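Local coordinates for hemoglobin-like protein (Methylacidiphilum infernorum, PDB 4NK1) that binds heme as a group II truncated hemoglobin and probably binds or carries oxygen, at residues V47-K52 against W159-S164. Numbering follows the deposited sequence.
Sequences VKFPSK and WQWIES
Phe-49, Pro-50 and Val-47 gather round the indole of Trp-161, which makes most of the aromatic and apolar contact. Its CG lies anti to the backbone N (chi1 171°), and this turns the indole across the 47-50 segment. Pro-50 sits over one indole face in a CH-pi contact. Its CD is 3.7 Å from the centroid of the five-membered ring of Trp-161, 17° off the normal. Phe-49 meets the same ring obliquely, with planes at 48°. Trp-161 NE1 stands 3.3 Å above the plane of the Phe-49 ring, over its centre. Val-47 lies at the indole edge, in its plane, with CG2 3.9 Å from Trp-161 CD1. An alanine in place of Trp-161 would probably open a gap beneath Pro-50 and leave the Phe-49 ring without the NE1 that sits over one face.

The polar links are fewer. No direct hydrogen bond joins the segments. One water accepts from Lys-48 N (2.9 Å) and donates to Gln-160 O (3.0 Å). Ser-164 OG packs against Val-47 CB at 3.6 Å, while its hydrogen bond goes to Glu-46 O. Lys-48 CB and CD pass Gln-160 NE2, each at 4.1 Å, in a loose contact.

Val-47 and Lys-48 also pair with an antiparallel strand of the second subunit. Met-104 of helix 87-104 touches both Phe-49 and Trp-161. The contact thus lays the 47-52 segment, which leads into helix 52-58, across helix 155-165 of a truncated globin fold, with the Trp-161 side chain about 4 Å from the bound heme, in the wall of its pocket.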
# COMPACT_ATOMS: atom_id res chain seq x y z
N VAL B 47 -1.09 18.98 -2.80
CA VAL B 47 0.29 19.43 -2.83
C VAL B 47 0.45 20.72 -3.64
O VAL B 47 -0.02 20.82 -4.78
CB VAL B 47 1.28 18.30 -3.25
CG1 VAL B 47 0.57 16.96 -3.44
CG2 VAL B 47 2.10 18.68 -4.46
N LYS B 48 1.07 21.71 -3.01
CA LYS B 48 1.44 22.95 -3.69
C LYS B 48 2.83 22.81 -4.26
O LYS B 48 3.81 22.71 -3.51
CB LYS B 48 1.44 24.13 -2.73
CG LYS B 48 0.12 24.46 -2.08
CD LYS B 48 0.09 25.96 -1.78
CE LYS B 48 -0.95 26.32 -0.72
NZ LYS B 48 -0.99 27.81 -0.51
N PHE B 49 2.94 22.80 -5.58
CA PHE B 49 4.24 22.87 -6.20
C PHE B 49 4.81 24.27 -5.97
O PHE B 49 4.05 25.24 -5.88
CB PHE B 49 4.13 22.54 -7.68
CG PHE B 49 4.12 21.06 -7.95
CD1 PHE B 49 3.06 20.27 -7.52
CD2 PHE B 49 5.17 20.46 -8.63
CE1 PHE B 49 3.04 18.90 -7.77
CE2 PHE B 49 5.16 19.09 -8.88
CZ PHE B 49 4.10 18.31 -8.45
N PRO B 50 6.15 24.38 -5.85
CA PRO B 50 6.79 25.67 -5.54
C PRO B 50 6.58 26.69 -6.66
O PRO B 50 6.51 26.29 -7.83
CB PRO B 50 8.28 25.31 -5.46
CG PRO B 50 8.34 23.79 -5.35
CD PRO B 50 7.13 23.31 -6.10
N SER B 51 6.47 27.97 -6.34
CA SER B 51 6.44 28.98 -7.40
C SER B 51 7.85 29.14 -7.96
O SER B 51 8.82 28.59 -7.40
CB SER B 51 5.93 30.32 -6.87
OG SER B 51 6.90 30.95 -6.05
N LYS B 52 7.96 29.87 -9.06
CA LYS B 52 9.24 30.10 -9.73
C LYS B 52 10.21 30.90 -8.86
O LYS B 52 11.42 30.87 -9.10
CB LYS B 52 8.99 30.80 -11.08
CG LYS B 52 10.20 30.87 -12.02
CD LYS B 52 9.88 31.76 -13.23
CE LYS B 52 10.42 31.20 -14.54
NZ LYS B 52 11.88 31.41 -14.72
N TRP B 159 9.89 22.99 1.33
CA TRP B 159 9.56 21.92 2.26
C TRP B 159 8.12 21.42 2.12
O TRP B 159 7.87 20.21 2.07
CB TRP B 159 9.78 22.36 3.70
CG TRP B 159 9.45 21.25 4.65
CD1 TRP B 159 8.31 21.09 5.39
CD2 TRP B 159 10.27 20.10 4.92
NE1 TRP B 159 8.38 19.92 6.12
CE2 TRP B 159 9.57 19.30 5.85
CE3 TRP B 159 11.53 19.68 4.48
CZ2 TRP B 159 10.09 18.09 6.34
CZ3 TRP B 159 12.04 18.48 4.97
CH2 TRP B 159 11.32 17.71 5.89
N GLN B 160 7.17 22.35 2.08
CA GLN B 160 5.77 21.96 2.05
C GLN B 160 5.44 21.17 0.79
O GLN B 160 4.55 20.33 0.81
CB GLN B 160 4.86 23.17 2.18
CG GLN B 160 4.63 23.93 0.89
CD GLN B 160 3.94 25.24 1.16
OE1 GLN B 160 3.58 25.54 2.30
NE2 GLN B 160 3.73 26.03 0.11
N TRP B 161 6.17 21.44 -0.29
CA TRP B 161 6.02 20.67 -1.51
C TRP B 161 6.45 19.23 -1.30
O TRP B 161 5.64 18.31 -1.43
CB TRP B 161 6.82 21.31 -2.65
CG TRP B 161 6.88 20.47 -3.89
CD1 TRP B 161 5.83 19.90 -4.55
CD2 TRP B 161 8.06 20.14 -4.65
NE1 TRP B 161 6.28 19.22 -5.66
CE2 TRP B 161 7.64 19.34 -5.74
CE3 TRP B 161 9.42 20.43 -4.50
CZ2 TRP B 161 8.54 18.84 -6.69
CZ3 TRP B 161 10.32 19.92 -5.44
CH2 TRP B 161 9.87 19.13 -6.52
N ILE B 162 7.72 19.02 -0.95
CA ILE B 162 8.17 17.63 -0.80
C ILE B 162 7.46 16.87 0.32
O ILE B 162 7.23 15.67 0.20
CB ILE B 162 9.71 17.47 -0.67
CG1 ILE B 162 10.23 18.13 0.61
CG2 ILE B 162 10.41 18.00 -1.93
CD1 ILE B 162 11.73 17.95 0.82
N GLU B 163 7.09 17.57 1.40
CA GLU B 163 6.46 16.92 2.55
C GLU B 163 5.16 16.27 2.12
O GLU B 163 4.89 15.12 2.49
CB GLU B 163 6.17 17.94 3.64
CG GLU B 163 5.67 17.36 4.95
CD GLU B 163 4.15 17.16 4.97
OE1 GLU B 163 3.45 17.81 4.16
OE2 GLU B 163 3.67 16.35 5.79
N SER B 164 4.37 17.01 1.36
CA SER B 164 3.06 16.55 0.93
C SER B 164 3.16 15.63 -0.29
O SER B 164 2.51 14.58 -0.33
CB SER B 164 2.16 17.76 0.61
OG SER B 164 0.89 17.33 0.15
O HOH W 1 1.90 20.84 -0.39